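Local coordinates for protein amidase, hydantoinase/carbamoylase family (Paraburkholderia phymatum, PDB 6C0D) that probably hydrolyses N-carbamoyl-L-amino acids, as a zinc-dependent homodimeric amidase of the peptidase M20 family, at residues 222-230 with 242-251; 262-273 with 290-301. One frame throughout, in Å; residues are numbered along the deposited sequence. Where two conformers were deposited one is given.

Contact 1 of 2, residues 222-230 with 242-251; sequences FQLRFIGQR and RDAGAALVAF
Phe226 and Leu224 of strand 210-227 pack on Ala244, Ala247, Leu248 and Phe251 of helix 244-262, a largely apolar strand-on-helix contact in the smaller domain, far from the zinc. The strand and helix axes approach to 7.7 Å, their directions 140° apart. Phe226 makes the largest single contribution to the interface. With its CG beside the backbone N (chi1 -64°), its ring lies against the turn of helix that holds Ala247 and Leu248. Leu248 CA sits over the middle of one ring face, 3.8 Å from the ring centroid, in a CH-pi contact, while Leu248 CB touches the CD1-CE1 side. Nearer the rim of that same face lies Ala247 C, with Ala247 CB 3.9 Å from Phe226 CD2. The far end, Phe226 CZ, lies 3.5 Å from Phe251 CB and turns its edge to the face of the Phe251 ring, an offset edge-to-face pair with planes at 64°. Leu224 comes over a face of that same ring, although its methyl position belongs to one of two conformers. Val322 and Trp316 add to the packing round Phe226 and Ala247. Beyond the strand the contact turns polar. Gln229 N donates to Arg242 O over 3.0 Å, Gly228 CA also leans on that oxygen, and a water accepts from Arg242 N and donates to Gln229 O. The Arg242 chain bends at chi2 and lays CD against Gln229 CB at 3.8 Å; the Gln229 amide itself is held through NE2 by Asn231. Next to this tie the helix starts, with Asp243 OD1 as N-cap accepting from Ala246 N at 2.9 Å. A helix laid on one face of an antiparallel sheet in this way is characteristic of the ferredoxin-like dimerisation domain of M20 enzymes.

Contact 2 of 2, residues 262-273 with 290-301; sequences LADADTVWTVGR and LHLQFRDANPNR. With EDO (1,2-ethanediol), chain F.
Arg301 presents three sides of its guanidinium group to the loop 262-267 and the end of strand 283-296. Bent at chi3 (-72°), the chain brings Arg301 NE to Leu262 O, 2.9 Å away and within the guanidinium plane. At another edge Arg301 NH1 forms a salt bridge of 2.9 Å with Asp296 OD2, reached on its syn side. The Asp264 carboxylate instead lies over one face, the two planes 35° apart; its OD2 is 3.6 Å from Arg301 NH2 and interacts by charge alone. Asp296 OD1 takes the hydroxyl of Thr267 OG1 at 2.7 Å, and that same OG1 accepts from Asp264 N. A water donating to both Asp264 OD1 and Asp296 OD1 probably eases the repulsion between the two acids. From here strands 268-277 and 283-296 form an antiparallel beta hairpin, with paired bonds between Val268 and Arg295 and between Thr270 and Gln293. At the non-hydrogen-bonded pair between them, Trp269 CB and Phe294 CB touch at 3.6 Å. Their rings then part, and each meets Phe259 of helix 244-262 edge-to-face. On the opposite face of the hairpin, Arg295 NE and NH2 grip Gln293 OE1 side-on, both from above one face of the amide, while Gln293 NE2 binds Glu221. Arg273 and His291 extend side by side, with Arg273 CD 4.0 Å above the imidazole centroid, and Phe281 of the second subunit also meets that ring.

In the fold
Contacts 1 and 2, their centres 21 Å apart, share one sheet because strands 210-227 and 283-296 are neighbours in it. Phe222 N lies 2.9 Å from Leu292 O, a probable hydrogen bond, and Leu248 CD1 packs on Leu290 N at 3.8 Å. Helix 244-262 leads from contact 1 directly into the loop that opens contact 2. Both reach the second subunit: contact 1 through Val249 against its counterpart, contact 2 through Thr270, Gln293 and Arg273. Contact 2 is the nearer to the metal site: the side chain of Arg295 is about 11 Å from that of the zinc ligand His196, and its NH1 bridges to the sulfonate of a bound HEPES molecule, probably from the crystallisation liquor.

Contact 1 of 2, residues 222-230 with 242-251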
loop_
_atom_site.group_PDB
_atom_site.type_symbol
_atom_site.label_atom_id
_atom_site.label_comp_id
_atom_site.label_asym_id
_atom_site.label_seq_id
_atom_site.Cartn_x
_atom_site.Cartn_y
_atom_site.Cartn_z
ATOM N N PHE A 222 -1.038 -7.423 14.791
ATOM C CA PHE A 222 -0.173 -8.358 14.087
ATOM C C PHE A 222 0.180 -7.791 12.724
ATOM O O PHE A 222 -0.597 -7.034 12.129
ATOM C CB PHE A 222 -0.848 -9.713 13.862
ATOM C CG PHE A 222 -1.096 -10.487 15.126
ATOM C CD1 PHE A 222 -0.156 -11.397 15.586
ATOM C CD2 PHE A 222 -2.284 -10.336 15.823
ATOM C CE1 PHE A 222 -0.380 -12.122 16.742
ATOM C CE2 PHE A 222 -2.510 -11.052 17.004
ATOM C CZ PHE A 222 -1.558 -11.955 17.448
ATOM N N GLN A 223 1.350 -8.180 12.234
ATOM C CA GLN A 223 1.634 -8.114 10.810
ATOM C C GLN A 223 1.509 -9.515 10.248
ATOM O O GLN A 223 1.926 -10.494 10.875
ATOM C CB GLN A 223 3.042 -7.600 10.517
ATOM C CG GLN A 223 3.284 -6.140 10.760
ATOM C CD GLN A 223 4.641 -5.722 10.238
ATOM O OE1 GLN A 223 5.287 -6.470 9.499
ATOM N NE2 GLN A 223 5.086 -4.533 10.618
ATOM N N LEU A 224 0.938 -9.618 9.068
ATOM C CA LEU A 224 0.847 -10.890 8.375
ATOM C C LEU A 224 1.518 -10.723 7.023
ATOM O O LEU A 224 1.072 -9.907 6.201
ATOM C CB LEU A 224 -0.608 -11.315 8.232
ATOM C CG LEU A 224 -0.840 -12.681 7.614
ATOM C CD1 LEU A 224 -0.201 -13.790 8.449
ATOM C CD2 LEU A 224 -2.312 -12.851 7.548
ATOM N N ARG A 225 2.605 -11.463 6.812
ATOM C CA ARG A 225 3.403 -11.398 5.594
ATOM C C ARG A 225 3.089 -12.586 4.702
ATOM O O ARG A 225 2.870 -13.697 5.194
ATOM C CB ARG A 225 4.902 -11.411 5.908
ATOM C CG ARG A 225 5.432 -10.191 6.633
ATOM C CD ARG A 225 6.943 -10.331 6.859
ATOM N NE ARG A 225 7.498 -9.195 7.593
ATOM C CZ ARG A 225 8.631 -9.235 8.289
ATOM N NH1 ARG A 225 9.325 -10.361 8.363
ATOM N NH2 ARG A 225 9.058 -8.153 8.930
ATOM N N PHE A 226 3.109 -12.353 3.391
ATOM C CA PHE A 226 2.879 -13.379 2.386
ATOM C C PHE A 226 4.077 -13.391 1.458
ATOM O O PHE A 226 4.488 -12.336 0.965
ATOM C CB PHE A 226 1.581 -13.106 1.619
ATOM C CG PHE A 226 0.384 -13.191 2.503
ATOM C CD1 PHE A 226 -0.005 -12.095 3.267
ATOM C CD2 PHE A 226 -0.298 -14.389 2.642
ATOM C CE1 PHE A 226 -1.095 -12.171 4.134
ATOM C CE2 PHE A 226 -1.394 -14.481 3.511
ATOM C CZ PHE A 226 -1.787 -13.367 4.258
ATOM N N ILE A 227 4.670 -14.568 1.272
ATOM C CA ILE A 227 5.890 -14.696 0.491
ATOM C C ILE A 227 5.572 -15.582 -0.693
ATOM O O ILE A 227 5.371 -16.794 -0.536
ATOM C CB ILE A 227 7.056 -15.267 1.307
ATOM C CG1 ILE A 227 7.391 -14.361 2.508
ATOM C CG2 ILE A 227 8.274 -15.401 0.414
ATOM C CD1 ILE A 227 6.568 -14.648 3.749
ATOM N N GLY A 228 5.524 -14.978 -1.874
ATOM C CA GLY A 228 5.295 -15.703 -3.098
ATOM C C GLY A 228 6.460 -15.512 -4.053
ATOM O O GLY A 228 7.618 -15.649 -3.649
ATOM N N GLN A 229 6.170 -15.190 -5.313
ATOM C CA GLN A 229 7.207 -15.063 -6.324
ATOM C C GLN A 229 6.853 -13.923 -7.271
ATOM O O GLN A 229 5.732 -13.868 -7.775
ATOM C CB GLN A 229 7.347 -16.375 -7.090
ATOM C CG GLN A 229 8.358 -16.384 -8.190
ATOM C CD GLN A 229 8.400 -17.738 -8.850
ATOM O OE1 GLN A 229 8.995 -18.671 -8.320
ATOM N NE2 GLN A 229 7.728 -17.867 -9.991
ATOM N N ARG A 230 7.799 -13.012 -7.483
ATOM C CA ARG A 230 7.629 -11.959 -8.478
ATOM C C ARG A 230 7.575 -12.577 -9.868
ATOM O O ARG A 230 8.287 -13.543 -10.149
ATOM C CB ARG A 230 8.802 -10.980 -8.410
ATOM C CG ARG A 230 8.489 -9.608 -7.915
ATOM C CD ARG A 230 9.740 -8.735 -7.923
ATOM N NE ARG A 230 9.858 -7.978 -6.680
ATOM C CZ ARG A 230 10.644 -6.921 -6.527
ATOM N NH1 ARG A 230 10.680 -6.281 -5.366
ATOM N NH2 ARG A 230 11.382 -6.498 -7.547
ATOM N N ARG A 242 2.378 -17.320 -8.188
ATOM C CA ARG A 242 2.442 -17.336 -6.732
ATOM C C ARG A 242 2.301 -15.879 -6.289
ATOM O O ARG A 242 3.236 -15.269 -5.778
ATOM C CB ARG A 242 3.745 -17.959 -6.241
ATOM C CG ARG A 242 3.941 -19.407 -6.715
ATOM C CD ARG A 242 5.381 -19.659 -7.086
ATOM N NE ARG A 242 5.653 -21.078 -7.292
ATOM C CZ ARG A 242 5.985 -21.908 -6.310
ATOM N NH1 ARG A 242 6.073 -21.441 -5.076
ATOM N NH2 ARG A 242 6.233 -23.193 -6.564
ATOM N N ASP A 243 1.119 -15.323 -6.540
ATOM C CA ASP A 243 0.844 -13.905 -6.338
ATOM C C ASP A 243 0.620 -13.643 -4.848
ATOM O O ASP A 243 -0.390 -14.058 -4.277
ATOM C CB ASP A 243 -0.367 -13.521 -7.190
ATOM C CG ASP A 243 -0.689 -12.043 -7.155
ATOM O OD1 ASP A 243 -0.560 -11.399 -6.079
ATOM O OD2 ASP A 243 -1.165 -11.558 -8.214
ATOM N N ALA A 244 1.560 -12.940 -4.216
ATOM C CA ALA A 244 1.455 -12.718 -2.775
ATOM C C ALA A 244 0.276 -11.819 -2.424
ATOM O O ALA A 244 -0.285 -11.934 -1.324
ATOM C CB ALA A 244 2.747 -12.098 -2.245
ATOM N N GLY A 245 -0.074 -10.883 -3.305
ATOM C CA GLY A 245 -1.216 -10.017 -3.021
ATOM C C GLY A 245 -2.541 -10.744 -3.133
ATOM O O GLY A 245 -3.481 -10.461 -2.389
ATOM N N ALA A 246 -2.641 -11.685 -4.073
ATOM C CA ALA A 246 -3.859 -12.483 -4.170
ATOM C C ALA A 246 -4.024 -13.374 -2.945
ATOM O O ALA A 246 -5.145 -13.557 -2.450
ATOM C CB ALA A 246 -3.838 -13.337 -5.436
ATOM N N ALA A 247 -2.919 -13.954 -2.458
ATOM C CA ALA A 247 -2.973 -14.707 -1.209
ATOM C C ALA A 247 -3.456 -13.822 -0.064
ATOM O O ALA A 247 -4.334 -14.210 0.713
ATOM C CB ALA A 247 -1.593 -15.287 -0.896
ATOM N N LEU A 248 -2.898 -12.618 0.042
ATOM C CA LEU A 248 -3.275 -11.724 1.136
ATOM C C LEU A 248 -4.774 -11.454 1.129
ATOM O O LEU A 248 -5.434 -11.484 2.180
ATOM C CB LEU A 248 -2.493 -10.412 1.009
ATOM C CG LEU A 248 -2.724 -9.324 2.072
ATOM C CD1 LEU A 248 -1.503 -8.413 2.152
ATOM C CD2 LEU A 248 -3.967 -8.465 1.758
ATOM N N VAL A 249 -5.330 -11.144 -0.049
ATOM C CA VAL A 249 -6.745 -10.794 -0.158
ATOM C C VAL A 249 -7.617 -11.989 0.200
ATOM O O VAL A 249 -8.646 -11.869 0.878
ATOM C CB VAL A 249 -7.025 -10.278 -1.587
ATOM C CG1 VAL A 249 -8.493 -10.386 -1.948
ATOM C CG2 VAL A 249 -6.515 -8.853 -1.743
ATOM N N ALA A 250 -7.224 -13.178 -0.274
ATOM C CA ALA A 250 -7.972 -14.386 0.075
ATOM C C ALA A 250 -7.917 -14.631 1.581
ATOM O O ALA A 250 -8.902 -15.055 2.196
ATOM C CB ALA A 250 -7.388 -15.594 -0.666
ATOM N N PHE A 251 -6.767 -14.373 2.184
ATOM C CA PHE A 251 -6.613 -14.627 3.610
ATOM C C PHE A 251 -7.524 -13.721 4.426
ATOM O O PHE A 251 -8.064 -14.149 5.449
ATOM C CB PHE A 251 -5.150 -14.448 4.012
ATOM C CG PHE A 251 -4.807 -15.084 5.357
ATOM C CD1 PHE A 251 -4.236 -16.348 5.415
ATOM C CD2 PHE A 251 -5.115 -14.437 6.539
ATOM C CE1 PHE A 251 -3.933 -16.948 6.652
ATOM C CE2 PHE A 251 -4.825 -15.044 7.781
ATOM C CZ PHE A 251 -4.235 -16.282 7.826
HETATM O O HOH W 1 3.919 -15.358 -9.315
#

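Contact 2 of 2, residues 262-273 with 290-301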
loop_
_atom_site.group_PDB
_atom_site.type_symbol
_atom_site.label_atom_id
_atom_site.label_comp_id
_atom_site.label_asym_id
_atom_site.label_seq_id
_atom_site.Cartn_x
_atom_site.Cartn_y
_atom_site.Cartn_z
ATOM N N LEU A 262 -16.726 -15.935 16.037
ATOM C CA LEU A 262 -16.420 -15.746 17.456
ATOM C C LEU A 262 -17.012 -14.469 18.036
ATOM O O LEU A 262 -17.192 -14.383 19.261
ATOM C CB LEU A 262 -14.902 -15.718 17.669
ATOM C CG LEU A 262 -14.134 -16.999 17.336
ATOM C CD1 LEU A 262 -12.638 -16.720 17.300
ATOM C CD2 LEU A 262 -14.468 -18.084 18.366
ATOM N N ALA A 263 -17.313 -13.490 17.187
ATOM C CA ALA A 263 -17.637 -12.136 17.599
ATOM C C ALA A 263 -19.032 -12.043 18.218
ATOM O O ALA A 263 -19.924 -12.842 17.927
ATOM C CB ALA A 263 -17.586 -11.196 16.387
ATOM N N ASP A 264 -19.221 -11.027 19.070
ATOM C CA ASP A 264 -20.559 -10.503 19.317
ATOM C C ASP A 264 -20.627 -9.115 18.678
ATOM O O ASP A 264 -19.713 -8.711 17.954
ATOM C CB ASP A 264 -20.917 -10.522 20.818
ATOM C CG ASP A 264 -20.137 -9.524 21.653
ATOM O OD1 ASP A 264 -19.410 -8.652 21.122
ATOM O OD2 ASP A 264 -20.262 -9.607 22.893
ATOM N N ALA A 265 -21.697 -8.365 18.956
ATOM C CA ALA A 265 -21.883 -7.098 18.248
ATOM C C ALA A 265 -20.817 -6.067 18.593
ATOM O O ALA A 265 -20.632 -5.107 17.828
ATOM C CB ALA A 265 -23.274 -6.518 18.541
ATOM N N ASP A 266 -20.104 -6.244 19.711
ATOM C CA ASP A 266 -19.111 -5.268 20.138
ATOM C C ASP A 266 -17.695 -5.593 19.670
ATOM O O ASP A 266 -16.841 -4.703 19.678
ATOM C CB ASP A 266 -19.098 -5.135 21.673
ATOM C CG ASP A 266 -20.374 -4.500 22.231
ATOM O OD1 ASP A 266 -21.142 -3.891 21.458
ATOM O OD2 ASP A 266 -20.594 -4.602 23.459
ATOM N N THR A 267 -17.418 -6.835 19.284
ATOM C CA THR A 267 -16.075 -7.196 18.823
ATOM C C THR A 267 -15.686 -6.336 17.623
ATOM O O THR A 267 -16.518 -6.082 16.754
ATOM C CB THR A 267 -16.061 -8.674 18.431
ATOM O OG1 THR A 267 -16.654 -9.449 19.488
ATOM C CG2 THR A 267 -14.627 -9.179 18.161
ATOM N N VAL A 268 -14.417 -5.885 17.564
ATOM C CA VAL A 268 -13.939 -5.151 16.386
ATOM C C VAL A 268 -12.653 -5.760 15.850
ATOM O O VAL A 268 -11.824 -6.290 16.599
ATOM C CB VAL A 268 -13.728 -3.638 16.646
ATOM C CG1 VAL A 268 -15.088 -2.945 16.905
ATOM C CG2 VAL A 268 -12.714 -3.366 17.777
ATOM N N TRP A 269 -12.483 -5.663 14.526
ATOM C CA TRP A 269 -11.206 -6.003 13.917
ATOM C C TRP A 269 -11.063 -5.206 12.629
ATOM O O TRP A 269 -12.059 -4.856 11.982
ATOM C CB TRP A 269 -11.052 -7.510 13.656
ATOM C CG TRP A 269 -11.983 -8.119 12.615
ATOM C CD1 TRP A 269 -11.700 -8.379 11.277
ATOM C CD2 TRP A 269 -13.306 -8.587 12.841
ATOM N NE1 TRP A 269 -12.785 -8.971 10.679
ATOM C CE2 TRP A 269 -13.781 -9.119 11.617
ATOM C CE3 TRP A 269 -14.154 -8.601 13.966
ATOM C CZ2 TRP A 269 -15.062 -9.657 11.485
ATOM C CZ3 TRP A 269 -15.434 -9.146 13.828
ATOM C CH2 TRP A 269 -15.874 -9.654 12.602
ATOM N N THR A 270 -9.812 -4.909 12.281
ATOM C CA THR A 270 -9.527 -3.900 11.257
ATOM C C THR A 270 -8.242 -4.244 10.535
ATOM O O THR A 270 -7.214 -4.458 11.179
ATOM C CB THR A 270 -9.361 -2.505 11.886
ATOM O OG1 THR A 270 -10.382 -2.289 12.867
ATOM C CG2 THR A 270 -9.446 -1.409 10.808
ATOM N N VAL A 271 -8.291 -4.234 9.207
ATOM C CA VAL A 271 -7.083 -4.268 8.389
ATOM C C VAL A 271 -6.772 -2.814 8.048
ATOM O O VAL A 271 -7.428 -2.205 7.186
ATOM C CB VAL A 271 -7.271 -5.124 7.135
ATOM C CG1 VAL A 271 -6.054 -4.969 6.197
ATOM C CG2 VAL A 271 -7.469 -6.602 7.527
ATOM N N GLY A 272 -5.767 -2.248 8.717
ATOM C CA GLY A 272 -5.510 -0.834 8.552
ATOM C C GLY A 272 -4.539 -0.502 7.439
ATOM O O GLY A 272 -4.472 0.645 6.983
ATOM N N ARG A 273 -3.782 -1.496 6.989
ATOM C CA ARG A 273 -2.770 -1.255 5.972
ATOM C C ARG A 273 -2.546 -2.517 5.156
ATOM O O ARG A 273 -2.585 -3.628 5.699
ATOM C CB ARG A 273 -1.450 -0.811 6.615
ATOM C CG ARG A 273 -0.436 -0.275 5.623
ATOM C CD ARG A 273 0.889 0.101 6.309
ATOM N NE ARG A 273 1.804 0.722 5.353
ATOM C CZ ARG A 273 1.909 2.036 5.167
ATOM N NH1 ARG A 273 1.169 2.871 5.887
ATOM N NH2 ARG A 273 2.755 2.513 4.264
ATOM N N LEU A 290 -0.028 -7.265 5.434
ATOM C CA LEU A 290 -1.146 -6.504 5.968
ATOM C C LEU A 290 -0.895 -6.258 7.448
ATOM O O LEU A 290 -0.175 -7.015 8.107
ATOM C CB LEU A 290 -2.502 -7.214 5.763
ATOM C CG LEU A 290 -2.829 -8.540 6.484
ATOM C CD1 LEU A 290 -3.204 -8.346 7.987
ATOM C CD2 LEU A 290 -3.978 -9.220 5.776
ATOM N N HIS A 291 -1.493 -5.193 7.959
ATOM C CA HIS A 291 -1.528 -4.913 9.386
ATOM C C HIS A 291 -2.941 -5.177 9.892
ATOM O O HIS A 291 -3.916 -4.698 9.294
ATOM C CB HIS A 291 -1.111 -3.467 9.658
ATOM C CG HIS A 291 0.294 -3.160 9.235
ATOM N ND1 HIS A 291 0.992 -2.066 9.699
ATOM C CD2 HIS A 291 1.130 -3.807 8.390
ATOM C CE1 HIS A 291 2.204 -2.063 9.170
ATOM N NE2 HIS A 291 2.312 -3.109 8.373
ATOM N N LEU A 292 -3.049 -5.959 10.969
ATOM C CA LEU A 292 -4.321 -6.388 11.531
ATOM C C LEU A 292 -4.380 -5.970 12.993
ATOM O O LEU A 292 -3.413 -6.171 13.738
ATOM C CB LEU A 292 -4.490 -7.912 11.441
ATOM C CG LEU A 292 -5.732 -8.515 12.101
ATOM C CD1 LEU A 292 -6.976 -8.149 11.274
ATOM C CD2 LEU A 292 -5.605 -10.023 12.232
ATOM N N GLN A 293 -5.505 -5.396 13.396
ATOM C CA GLN A 293 -5.749 -5.082 14.801
ATOM C C GLN A 293 -7.075 -5.709 15.185
ATOM O O GLN A 293 -7.978 -5.790 14.356
ATOM C CB GLN A 293 -5.813 -3.567 15.029
ATOM C CG GLN A 293 -6.005 -3.152 16.493
ATOM C CD GLN A 293 -6.152 -1.645 16.601
ATOM O OE1 GLN A 293 -7.258 -1.122 16.551
ATOM N NE2 GLN A 293 -5.025 -0.941 16.708
ATOM N N PHE A 294 -7.202 -6.158 16.435
ATOM C CA PHE A 294 -8.538 -6.502 16.901
ATOM C C PHE A 294 -8.641 -6.230 18.398
ATOM O O PHE A 294 -7.637 -6.168 19.117
ATOM C CB PHE A 294 -8.957 -7.949 16.553
ATOM C CG PHE A 294 -7.997 -9.032 17.000
ATOM C CD1 PHE A 294 -6.977 -9.462 16.152
ATOM C CD2 PHE A 294 -8.169 -9.683 18.227
ATOM C CE1 PHE A 294 -6.115 -10.496 16.531
ATOM C CE2 PHE A 294 -7.302 -10.726 18.616
ATOM C CZ PHE A 294 -6.280 -11.130 17.763
ATOM N N ARG A 295 -9.879 -6.006 18.839
ATOM C CA ARG A 295 -10.151 -5.600 20.217
ATOM C C ARG A 295 -11.423 -6.265 20.699
ATOM O O ARG A 295 -12.360 -6.464 19.926
ATOM C CB ARG A 295 -10.325 -4.077 20.364
ATOM C CG ARG A 295 -9.226 -3.251 19.693
ATOM C CD ARG A 295 -9.338 -1.768 20.070
ATOM N NE ARG A 295 -8.521 -0.937 19.182
ATOM C CZ ARG A 295 -8.018 0.249 19.511
ATOM N NH1 ARG A 295 -8.240 0.751 20.721
ATOM N NH2 ARG A 295 -7.273 0.924 18.640
ATOM N N ASP A 296 -11.461 -6.572 21.999
ATOM C CA ASP A 296 -12.669 -7.118 22.586
ATOM C C ASP A 296 -12.594 -6.944 24.102
ATOM O O ASP A 296 -11.510 -6.915 24.683
ATOM C CB ASP A 296 -12.850 -8.594 22.226
ATOM C CG ASP A 296 -14.278 -9.059 22.420
ATOM O OD1 ASP A 296 -15.137 -8.672 21.589
ATOM O OD2 ASP A 296 -14.560 -9.771 23.417
ATOM N N ALA A 297 -13.762 -6.840 24.728
ATOM C CA ALA A 297 -13.815 -6.721 26.186
ATOM C C ALA A 297 -13.707 -8.059 26.903
ATOM O O ALA A 297 -13.485 -8.079 28.124
ATOM C CB ALA A 297 -15.130 -6.054 26.601
ATOM N N ASN A 298 -13.885 -9.173 26.186
ATOM C CA ASN A 298 -13.957 -10.489 26.807
ATOM C C ASN A 298 -12.623 -11.210 26.637
ATOM O O ASN A 298 -12.245 -11.537 25.495
ATOM C CB ASN A 298 -15.096 -11.299 26.182
ATOM C CG ASN A 298 -15.345 -12.623 26.903
ATOM O OD1 ASN A 298 -14.502 -13.504 26.907
ATOM N ND2 ASN A 298 -16.520 -12.761 27.503
ATOM N N PRO A 299 -11.869 -11.467 27.709
ATOM C CA PRO A 299 -10.541 -12.067 27.514
ATOM C C PRO A 299 -10.589 -13.427 26.841
ATOM O O PRO A 299 -9.691 -13.744 26.050
ATOM C CB PRO A 299 -9.974 -12.148 28.947
ATOM C CG PRO A 299 -11.145 -12.011 29.844
ATOM C CD PRO A 299 -12.150 -11.172 29.135
ATOM N N ASN A 300 -11.599 -14.254 27.142
ATOM C CA ASN A 300 -11.699 -15.552 26.477
ATOM C C ASN A 300 -11.854 -15.379 24.971
ATOM O O ASN A 300 -11.232 -16.107 24.184
ATOM C CB ASN A 300 -12.883 -16.350 27.023
ATOM C CG ASN A 300 -12.561 -17.062 28.327
ATOM O OD1 ASN A 300 -11.401 -17.163 28.721
ATOM N ND2 ASN A 300 -13.589 -17.589 28.983
ATOM N N ARG A 301 -12.696 -14.436 24.557
ATOM C CA ARG A 301 -12.897 -14.217 23.122
ATOM C C ARG A 301 -11.641 -13.664 22.475
ATOM O O ARG A 301 -11.259 -14.084 21.373
ATOM C CB ARG A 301 -14.063 -13.263 22.879
ATOM C CG ARG A 301 -14.326 -13.065 21.367
ATOM C CD ARG A 301 -15.424 -12.036 21.084
ATOM N NE ARG A 301 -16.737 -12.578 21.427
ATOM C CZ ARG A 301 -17.436 -12.241 22.505
ATOM N NH1 ARG A 301 -16.965 -11.339 23.362
ATOM N NH2 ARG A 301 -18.619 -12.803 22.719
HETATM C C1 EDO F . -16.060 -0.840 21.048
HETATM O O1 EDO F . -14.901 -1.683 20.816
HETATM C C2 EDO F . -17.019 -0.833 19.855
HETATM O O2 EDO F . -17.891 -1.970 19.893
HETATM O O HOH W 2 -20.049 -14.478 20.830
HETATM O O HOH W 3 -17.409 -7.928 22.808
HETATM O O HOH W 4 -14.731 -4.406 21.246
HETATM O O HOH W 5 -9.502 -2.642 15.510
#